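Local coordinates for RagB/SusD domain protein (Flavobacterium johnsoniae, PDB 5J5U) that binds chitin and, as a SusD homologue, probably works at the outer membrane in the bacterium's uptake of chitin fragments, at residues A78-N83 / A112-D117; V122-A127 / N148-D153; P138-Q143 / L448-D453. All coordinates share one frame; numbering follows the deposited sequence.

Interaction 1: A78-N83 / A112-D117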
loop_
_atom_site.group_PDB
_atom_site.type_symbol
_atom_site.label_atom_id
_atom_site.label_comp_id
_atom_site.label_asym_id
_atom_site.label_seq_id
_atom_site.Cartn_x
_atom_site.Cartn_y
_atom_site.Cartn_z
ATOM N N ALA A 78 17.757 -7.621 4.646
ATOM C CA ALA A 78 19.084 -7.501 4.042
ATOM C C ALA A 78 19.493 -6.040 3.777
ATOM O O ALA A 78 20.626 -5.647 4.055
ATOM C CB ALA A 78 19.151 -8.302 2.767
ATOM N N ASN A 79 18.567 -5.215 3.300
ATOM C CA ASN A 79 18.949 -3.902 2.776
ATOM C C ASN A 79 18.526 -2.721 3.629
ATOM O O ASN A 79 19.307 -1.790 3.802
ATOM C CB ASN A 79 18.379 -3.691 1.365
ATOM C CG ASN A 79 18.893 -4.718 0.366
ATOM O OD1 ASN A 79 20.042 -5.163 0.458
ATOM N ND2 ASN A 79 18.041 -5.100 -0.598
ATOM N N GLU A 80 17.286 -2.733 4.116
ATOM C CA GLU A 80 16.655 -1.502 4.619
ATOM C C GLU A 80 16.784 -1.266 6.123
ATOM O O GLU A 80 17.312 -0.239 6.535
ATOM C CB GLU A 80 15.172 -1.480 4.221
ATOM C CG GLU A 80 14.967 -1.500 2.703
ATOM C CD GLU A 80 13.514 -1.669 2.281
ATOM O OE1 GLU A 80 12.597 -1.468 3.114
ATOM O OE2 GLU A 80 13.293 -2.017 1.099
ATOM N N LEU A 81 16.336 -2.225 6.933
ATOM C CA LEU A 81 16.196 -2.000 8.368
ATOM C C LEU A 81 17.521 -1.629 9.021
ATOM O O LEU A 81 17.586 -0.712 9.845
ATOM C CB LEU A 81 15.608 -3.228 9.033
ATOM C CG LEU A 81 15.231 -3.023 10.489
ATOM C CD1 LEU A 81 14.081 -2.031 10.636
ATOM C CD2 LEU A 81 14.853 -4.378 11.048
ATOM N N LYS A 82 18.581 -2.307 8.601
ATOM C CA LYS A 82 19.911 -2.094 9.152
ATOM C C LYS A 82 20.460 -0.690 8.904
ATOM O O LYS A 82 21.047 -0.073 9.794
ATOM C CB LYS A 82 20.855 -3.137 8.566
ATOM C CG LYS A 82 22.283 -2.672 8.384
ATOM C CD LYS A 82 23.088 -3.736 7.647
ATOM C CE LYS A 82 22.395 -4.152 6.350
ATOM N NZ LYS A 82 22.078 -3.006 5.448
ATOM N N ASN A 83 20.220 -0.157 7.714
ATOM C CA ASN A 83 20.715 1.172 7.402
ATOM C C ASN A 83 20.045 2.217 8.253
ATOM O O ASN A 83 20.695 3.138 8.770
ATOM C CB ASN A 83 20.496 1.503 5.930
ATOM C CG ASN A 83 21.661 1.099 5.081
ATOM O OD1 ASN A 83 22.711 1.739 5.111
ATOM N ND2 ASN A 83 21.506 0.007 4.344
ATOM N N ALA A 112 9.228 -0.721 8.520
ATOM C CA ALA A 112 8.843 -1.910 9.311
ATOM C C ALA A 112 7.341 -2.215 9.257
ATOM O O ALA A 112 6.911 -3.369 9.391
ATOM C CB ALA A 112 9.279 -1.735 10.760
ATOM N N GLN A 113 6.552 -1.155 9.082
ATOM C CA GLN A 113 5.101 -1.253 9.003
ATOM C C GLN A 113 4.618 -2.232 7.913
ATOM O O GLN A 113 3.708 -3.031 8.148
ATOM C CB GLN A 113 4.500 0.141 8.776
ATOM C CG GLN A 113 3.025 0.142 8.474
ATOM C CD GLN A 113 2.738 0.417 7.000
ATOM O OE1 GLN A 113 3.138 1.466 6.462
ATOM N NE2 GLN A 113 2.034 -0.525 6.336
ATOM N N ARG A 114 5.184 -2.139 6.720
ATOM C CA ARG A 114 4.823 -3.093 5.682
ATOM C C ARG A 114 5.141 -4.518 6.197
ATOM O O ARG A 114 4.286 -5.431 6.139
ATOM C CB ARG A 114 5.562 -2.769 4.369
ATOM C CG ARG A 114 5.164 -1.382 3.740
ATOM C CD ARG A 114 6.276 -0.758 2.903
ATOM N NE ARG A 114 7.592 -1.084 3.449
ATOM C CZ ARG A 114 8.706 -1.224 2.739
ATOM N NH1 ARG A 114 8.700 -1.027 1.430
ATOM N NH2 ARG A 114 9.837 -1.567 3.350
ATOM N N LEU A 115 6.326 -4.665 6.794
ATOM C CA LEU A 115 6.821 -5.957 7.247
ATOM C C LEU A 115 5.844 -6.663 8.201
ATOM O O LEU A 115 5.370 -7.770 7.903
ATOM C CB LEU A 115 8.198 -5.792 7.906
ATOM C CG LEU A 115 9.026 -7.062 8.134
ATOM C CD1 LEU A 115 9.284 -7.787 6.831
ATOM C CD2 LEU A 115 10.345 -6.696 8.765
ATOM N N THR A 116 5.514 -6.010 9.316
ATOM C CA THR A 116 4.648 -6.634 10.317
ATOM C C THR A 116 3.273 -6.845 9.670
ATOM O O THR A 116 2.661 -7.925 9.803
ATOM C CB THR A 116 4.582 -5.800 11.646
ATOM O OG1 THR A 116 3.731 -6.438 12.602
ATOM C CG2 THR A 116 4.157 -4.319 11.414
ATOM N N ASP A 117 2.842 -5.874 8.862
ATOM C CA ASP A 117 1.499 -5.966 8.300
ATOM C C ASP A 117 1.383 -7.206 7.398
ATOM O O ASP A 117 0.296 -7.798 7.267
ATOM C CB ASP A 117 1.151 -4.709 7.537
ATOM C CG ASP A 117 0.669 -3.596 8.448
ATOM O OD1 ASP A 117 0.531 -3.851 9.667
ATOM O OD2 ASP A 117 0.419 -2.476 7.928
#

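Interaction 2: V122-A127 / N148-D153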
loop_
_atom_site.group_PDB
_atom_site.type_symbol
_atom_site.label_atom_id
_atom_site.label_comp_id
_atom_site.label_asym_id
_atom_site.label_seq_id
_atom_site.Cartn_x
_atom_site.Cartn_y
_atom_site.Cartn_z
ATOM N N VAL A 122 7.219 -10.028 14.143
ATOM C CA VAL A 122 8.490 -10.077 13.412
ATOM C C VAL A 122 9.623 -9.521 14.267
ATOM O O VAL A 122 9.389 -8.701 15.154
ATOM C CB VAL A 122 8.443 -9.257 12.080
ATOM C CG1 VAL A 122 7.408 -9.801 11.110
ATOM C CG2 VAL A 122 8.209 -7.801 12.369
ATOM N N PRO A 123 10.862 -9.951 13.996
ATOM C CA PRO A 123 11.993 -9.257 14.636
ATOM C C PRO A 123 11.993 -7.752 14.319
ATOM O O PRO A 123 11.871 -7.308 13.158
ATOM C CB PRO A 123 13.229 -9.953 14.044
ATOM C CG PRO A 123 12.738 -11.316 13.650
ATOM C CD PRO A 123 11.277 -11.161 13.260
ATOM N N TYR A 124 12.076 -6.954 15.372
ATOM C CA TYR A 124 12.112 -5.511 15.178
ATOM C C TYR A 124 13.090 -4.895 16.192
ATOM O O TYR A 124 14.214 -4.529 15.838
ATOM C CB TYR A 124 10.704 -4.928 15.294
ATOM C CG TYR A 124 10.603 -3.451 15.048
ATOM C CD1 TYR A 124 11.233 -2.864 13.958
ATOM C CD2 TYR A 124 9.848 -2.638 15.888
ATOM C CE1 TYR A 124 11.142 -1.494 13.728
ATOM C CE2 TYR A 124 9.740 -1.266 15.667
ATOM C CZ TYR A 124 10.393 -0.701 14.583
ATOM O OH TYR A 124 10.292 0.659 14.339
ATOM N N SER A 125 12.672 -4.838 17.449
ATOM C CA SER A 125 13.482 -4.258 18.518
ATOM C C SER A 125 14.894 -4.841 18.576
ATOM O O SER A 125 15.848 -4.113 18.823
ATOM C CB SER A 125 12.771 -4.437 19.864
ATOM O OG SER A 125 12.724 -5.806 20.231
ATOM N N GLU A 126 15.042 -6.130 18.292
ATOM C CA GLU A 126 16.373 -6.764 18.261
ATOM C C GLU A 126 16.895 -7.026 16.847
ATOM O O GLU A 126 17.784 -7.857 16.653
ATOM C CB GLU A 126 16.354 -8.080 19.027
ATOM C CG GLU A 126 15.928 -7.920 20.464
ATOM C CD GLU A 126 15.874 -9.245 21.192
ATOM O OE1 GLU A 126 16.124 -10.293 20.550
ATOM O OE2 GLU A 126 15.567 -9.233 22.407
ATOM N N ALA A 127 16.310 -6.344 15.867
ATOM C CA ALA A 127 16.654 -6.517 14.456
ATOM C C ALA A 127 17.440 -5.328 13.903
ATOM O O ALA A 127 17.361 -4.219 14.432
ATOM C CB ALA A 127 15.378 -6.735 13.622
ATOM N N ASN A 148 2.562 -0.141 19.304
ATOM C CA ASN A 148 2.748 0.861 20.369
ATOM C C ASN A 148 4.077 1.592 20.169
ATOM O O ASN A 148 4.179 2.809 20.373
ATOM C CB ASN A 148 2.718 0.230 21.767
ATOM C CG ASN A 148 1.316 -0.154 22.204
ATOM O OD1 ASN A 148 0.333 0.441 21.755
ATOM N ND2 ASN A 148 1.213 -1.164 23.073
ATOM N N SER A 149 5.100 0.844 19.777
ATOM C CA SER A 149 6.409 1.434 19.510
ATOM C C SER A 149 6.343 2.391 18.278
ATOM O O SER A 149 6.938 3.491 18.287
ATOM C CB SER A 149 7.445 0.320 19.346
ATOM O OG SER A 149 8.658 0.787 18.809
ATOM N N PHE A 150 5.573 2.013 17.257
ATOM C CA PHE A 150 5.309 2.912 16.113
ATOM C C PHE A 150 4.707 4.244 16.578
ATOM O O PHE A 150 5.171 5.327 16.198
ATOM C CB PHE A 150 4.335 2.281 15.101
ATOM C CG PHE A 150 4.916 1.163 14.267
ATOM C CD1 PHE A 150 6.282 0.981 14.157
ATOM C CD2 PHE A 150 4.071 0.297 13.579
ATOM C CE1 PHE A 150 6.793 -0.037 13.390
ATOM C CE2 PHE A 150 4.586 -0.738 12.813
ATOM C CZ PHE A 150 5.938 -0.896 12.705
ATOM N N PHE A 151 3.645 4.154 17.375
ATOM C CA PHE A 151 2.962 5.352 17.824
ATOM C C PHE A 151 3.928 6.216 18.630
ATOM O O PHE A 151 3.981 7.434 18.435
ATOM C CB PHE A 151 1.715 5.013 18.661
ATOM C CG PHE A 151 0.594 4.411 17.867
ATOM C CD1 PHE A 151 0.125 5.030 16.716
ATOM C CD2 PHE A 151 0.022 3.197 18.262
ATOM C CE1 PHE A 151 -0.921 4.453 15.960
ATOM C CE2 PHE A 151 -1.006 2.618 17.531
ATOM C CZ PHE A 151 -1.481 3.252 16.364
ATOM N N LYS A 152 4.684 5.593 19.535
ATOM C CA LYS A 152 5.662 6.340 20.327
ATOM C C LYS A 152 6.689 7.087 19.461
ATOM O O LYS A 152 6.900 8.295 19.635
ATOM C CB LYS A 152 6.400 5.414 21.291
ATOM C CG LYS A 152 7.335 6.163 22.231
ATOM C CD LYS A 152 8.285 5.221 22.980
ATOM C CE LYS A 152 8.998 5.964 24.105
ATOM N NZ LYS A 152 9.888 5.118 24.940
ATOM N N ASP A 153 7.310 6.384 18.522
ATOM C CA ASP A 153 8.284 7.016 17.655
ATOM C C ASP A 153 7.691 8.136 16.794
ATOM O O ASP A 153 8.343 9.145 16.585
ATOM C CB ASP A 153 8.946 5.996 16.750
ATOM C CG ASP A 153 10.027 5.245 17.449
ATOM O OD1 ASP A 153 10.332 5.629 18.592
ATOM O OD2 ASP A 153 10.595 4.308 16.856
HETATM O O HOH W 1 9.205 2.080 15.955
#

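Interaction 3: P138-Q143 / L448-D453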
loop_
_atom_site.group_PDB
_atom_site.type_symbol
_atom_site.label_atom_id
_atom_site.label_comp_id
_atom_site.label_asym_id
_atom_site.label_seq_id
_atom_site.Cartn_x
_atom_site.Cartn_y
_atom_site.Cartn_z
ATOM N N PRO A 138 17.437 -12.904 17.023
ATOM C CA PRO A 138 16.498 -11.891 17.532
ATOM C C PRO A 138 15.102 -12.450 17.756
ATOM O O PRO A 138 14.620 -13.258 16.951
ATOM C CB PRO A 138 16.473 -10.849 16.415
ATOM C CG PRO A 138 16.716 -11.653 15.184
ATOM C CD PRO A 138 17.700 -12.734 15.584
ATOM N N LYS A 139 14.453 -12.001 18.825
ATOM C CA LYS A 139 13.084 -12.410 19.126
ATOM C C LYS A 139 12.103 -11.768 18.150
ATOM O O LYS A 139 12.436 -10.794 17.460
ATOM C CB LYS A 139 12.721 -12.049 20.571
ATOM C CG LYS A 139 12.573 -10.551 20.816
ATOM C CD LYS A 139 12.431 -10.258 22.300
ATOM C CE LYS A 139 12.416 -8.761 22.613
ATOM N NZ LYS A 139 11.045 -8.146 22.517
ATOM N N TYR A 140 10.906 -12.343 18.067
ATOM C CA TYR A 140 9.820 -11.780 17.267
ATOM C C TYR A 140 8.991 -10.919 18.193
ATOM O O TYR A 140 8.481 -11.432 19.174
ATOM C CB TYR A 140 8.965 -12.888 16.639
ATOM C CG TYR A 140 9.636 -13.681 15.521
ATOM C CD1 TYR A 140 10.879 -14.301 15.713
ATOM C CD2 TYR A 140 9.000 -13.849 14.285
ATOM C CE1 TYR A 140 11.488 -15.033 14.708
ATOM C CE2 TYR A 140 9.598 -14.581 13.266
ATOM C CZ TYR A 140 10.846 -15.164 13.484
ATOM O OH TYR A 140 11.444 -15.872 12.483
ATOM N N ASP A 141 8.909 -9.612 17.956
ATOM C CA ASP A 141 8.053 -8.771 18.811
ATOM C C ASP A 141 6.589 -9.060 18.524
ATOM O O ASP A 141 6.212 -9.244 17.363
ATOM C CB ASP A 141 8.288 -7.270 18.611
ATOM C CG ASP A 141 9.728 -6.852 18.828
ATOM O OD1 ASP A 141 10.500 -7.578 19.477
ATOM O OD2 ASP A 141 10.093 -5.763 18.343
ATOM N N LYS A 142 5.761 -9.082 19.563
ATOM C CA LYS A 142 4.329 -9.122 19.348
ATOM C C LYS A 142 3.892 -7.879 18.567
ATOM O O LYS A 142 4.301 -6.747 18.886
ATOM C CB LYS A 142 3.586 -9.214 20.677
ATOM C CG LYS A 142 3.782 -10.518 21.408
ATOM C CD LYS A 142 3.269 -10.431 22.836
ATOM C CE LYS A 142 1.771 -10.105 22.892
ATOM N NZ LYS A 142 1.116 -10.603 24.147
ATOM N N GLN A 143 3.047 -8.093 17.555
ATOM C CA GLN A 143 2.616 -6.997 16.682
ATOM C C GLN A 143 2.011 -5.838 17.478
ATOM O O GLN A 143 2.277 -4.676 17.174
ATOM C CB GLN A 143 1.614 -7.491 15.625
ATOM C CG GLN A 143 1.199 -6.397 14.622
ATOM C CD GLN A 143 0.237 -6.886 13.539
ATOM O OE1 GLN A 143 -0.912 -7.257 13.824
ATOM N NE2 GLN A 143 0.696 -6.866 12.285
ATOM N N LEU A 448 1.505 -13.535 4.671
ATOM C CA LEU A 448 2.525 -14.366 4.049
ATOM C C LEU A 448 3.382 -14.960 5.186
ATOM O O LEU A 448 3.273 -14.540 6.353
ATOM C CB LEU A 448 3.369 -13.565 3.050
ATOM C CG LEU A 448 2.604 -12.958 1.859
ATOM C CD1 LEU A 448 3.552 -12.172 0.949
ATOM C CD2 LEU A 448 1.855 -14.027 1.047
ATOM N N TYR A 449 4.200 -15.960 4.869
ATOM C CA TYR A 449 4.788 -16.778 5.927
ATOM C C TYR A 449 6.305 -16.556 6.080
ATOM O O TYR A 449 7.003 -16.242 5.112
ATOM C CB TYR A 449 4.451 -18.256 5.670
ATOM C CG TYR A 449 4.716 -18.739 4.250
ATOM C CD1 TYR A 449 3.717 -18.705 3.278
ATOM C CD2 TYR A 449 5.963 -19.237 3.881
ATOM C CE1 TYR A 449 3.952 -19.148 1.982
ATOM C CE2 TYR A 449 6.202 -19.690 2.591
ATOM C CZ TYR A 449 5.183 -19.640 1.643
ATOM O OH TYR A 449 5.428 -20.063 0.356
ATOM N N TYR A 450 6.802 -16.725 7.305
ATOM C CA TYR A 450 8.236 -16.579 7.581
ATOM C C TYR A 450 9.015 -17.631 6.797
ATOM O O TYR A 450 8.529 -18.750 6.633
ATOM C CB TYR A 450 8.555 -16.761 9.062
ATOM C CG TYR A 450 7.677 -16.081 10.097
ATOM C CD1 TYR A 450 7.355 -14.740 10.026
ATOM C CD2 TYR A 450 7.208 -16.807 11.184
ATOM C CE1 TYR A 450 6.562 -14.141 11.021
ATOM C CE2 TYR A 450 6.436 -16.237 12.173
ATOM C CZ TYR A 450 6.109 -14.915 12.098
ATOM O OH TYR A 450 5.329 -14.381 13.097
ATOM N N PRO A 451 10.226 -17.279 6.306
ATOM C CA PRO A 451 11.030 -18.295 5.612
ATOM C C PRO A 451 11.539 -19.367 6.567
ATOM O O PRO A 451 11.838 -19.085 7.739
ATOM C CB PRO A 451 12.197 -17.485 5.004
ATOM C CG PRO A 451 12.295 -16.275 5.865
ATOM C CD PRO A 451 10.892 -15.965 6.336
ATOM N N ASN A 452 11.609 -20.586 6.047
ATOM C CA ASN A 452 12.096 -21.743 6.763
ATOM C C ASN A 452 13.547 -21.580 7.293
ATOM O O ASN A 452 13.950 -22.232 8.262
ATOM C CB ASN A 452 11.982 -22.978 5.860
ATOM C CG ASN A 452 12.216 -24.259 6.620
ATOM O OD1 ASN A 452 11.630 -24.464 7.675
ATOM N ND2 ASN A 452 13.106 -25.108 6.114
ATOM N N ASP A 453 14.309 -20.691 6.672
ATOM C CA ASP A 453 15.630 -20.328 7.178
ATOM C C ASP A 453 15.557 -19.872 8.622
ATOM O O ASP A 453 16.501 -20.059 9.377
ATOM C CB ASP A 453 16.254 -19.206 6.341
ATOM C CG ASP A 453 16.385 -19.574 4.892
ATOM O OD1 ASP A 453 15.370 -19.483 4.155
ATOM O OD2 ASP A 453 17.493 -19.988 4.498
#

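Interaction 1: A78-N83 / A112-D117
Glu80 of helix 66-90 and Arg114 of helix 98-119 meet in a buried salt bridge, which carries the contact between 78-83 and 112-117. Arg114 NH2 donates to Glu80 OE1 at 2.8 Å. The bond is bent, with an N-H...O angle of 137°. It enters at the edge of the guanidinium, near its plane, and uses the syn lone pair of OE1. Carboxylate and guanidinium are nearly coplanar, but the chains behind them run roughly perpendicular. Glu80 runs out extended beyond CG. The Arg114 chain bends at chi3 (-33°), which turns its flat end toward the glutamate.

Further hydrogen bonds hold both charged groups. Tyr33 OH pairs with Glu80 OE2 and with Arg114 NH1, so one hydroxyl links the two partners a second time. Arg114 NH2 also bonds to the carbonyl of Val111, one turn back on its own helix. These bonds probably keep both groups charged although they are buried.

Other polar bonds form within each helix, and some reach further. Helix 66-90 has a wider turn at 78-80, and Asn83 N makes just a weak bond to Glu80 O. Asn83 ND2 takes up Asn79 O instead, at 2.9 Å and nearly in line with the C=O bond. On the other helix, Gln113 NE2 bonds to Asp117 OD2 at 3.0 Å, from above the carboxylate plane. Glu417 is a second partner of Gln113 NE2, and Arg195 forms a salt bridge with the same Asp117 oxygen.

Helix 16-29 packs on 78-83 through Cys26 against Glu80 and through Gln19, Phe22 and Thr23 against Asn83. Helix 143-160 lies on 112-117, with Phe150 against Ala112 and Thr116. The salt bridge thus ties together two consecutive helices of a largely helical, SusD-like fold.

Interaction 2: V122-A127 / N148-D153
Tyr124 reaches from the loop 122-127 to helix 143-160, where its ring meets Phe150 in an offset edge-to-face pair. The centroids lie 5.7 Å apart and the planes are at 70°. Phe150 turns its edge to the tyrosine, and its CE1 does the touching: it lies 3.9 Å from Tyr124 CZ and 3.7 Å from Tyr124 OH. The hydroxyl sits at the edge of the Phe150 ring, near its plane.

Tyr124 has CG anti to the backbone N (chi1 -177°), which sends the ring out from the type I turn 124-127 to the helix. Phe150 has a different setting, with CG beside its own N (chi1 -73°). This swings the ring back to Tyr124, although its CB does not point there. Ser149 OG approaches the tyrosine edge, 3.9 Å from CE2.

Lys108 NZ bonds to Tyr124 OH. A water bonds to Asp153 OD2 at 2.8 Å and more distantly to Ser149 OG. Its modelled distance to Tyr124 OH is too short to be trusted. An alanine in place of Tyr124 would probably leave the Phe150 edge without its ring partner and Lys108 without the phenol oxygen.

Helix 98-119 packs against both rings: Ala112 touches Tyr124 and Phe150, and Val109 and Thr116 touch Phe150. Leu192 of helix 178-195 also packs on Phe150.

Interaction 3: P138-Q143 / L448-D453
Tyr140 drives one edge of its ring into the face of Tyr450, joining the loop before helix 143-160 to a stretch more than 300 residues later. Its CB points toward 448-453. CG stands beside the backbone N (chi1 -71°), which aims the CD2-CE2 edge at the other ring.

Along that edge, CD2 comes first. It lies 3.8 Å from Tyr450 CZ and 3.9 Å from Tyr450 OH, over the phenol end. CE2 goes deepest. It sits 3.6 Å above the plane of Tyr450, over the ring centre, so all six ring carbons are about equally near. The closest are Tyr450 CZ and CE2, each 3.7 Å from Tyr140 CE2. At the tip, Tyr140 OH lies above the plane of Tyr450 but off to the side of the ring centre, and bonds to Glu454 OE1, in helix 452-457. That bond is likely to limit sliding of the ring.

The centroids are 4.9 Å apart and the planes are at 67°. The two side chains enter from opposite ends and overlap at their rings.

Trp73 of helix 66-90 and Ala465 of helix 459-468 also touch Tyr140. Tyr450 rests on Ala465 and Tyr119, and has a cation-pi contact with Arg447.

This is a T-shaped tyrosine pair. Here, in a SusD-like helical protein, it packs the C-terminal part of the chain onto the loop between helices 98-119 and 143-160.

How the interactions relate
Interaction 1 lies nearest the middle of the chain, about 14 Å from its centre, and is wholly buried. Interactions 2 and 3 lie about 20 and 21 Å out, the former partly buried, the latter buried. Charge pairing holds the inner helices; aromatic edges hold the two outer contacts. Interactions 2 and 3 share the connection between helices 98-119 and 143-160, and they meet where Ser125 N bonds to Asp141 OD2 and Glu126 OE1 takes Lys139 N. Interaction 1 touches interaction 2 through Leu81 on Ala127, and interaction 3 by a probable hydrogen bond from Gln143 NE2 to Thr116 OG1. Only interaction 3 brings in the distant C-terminal part.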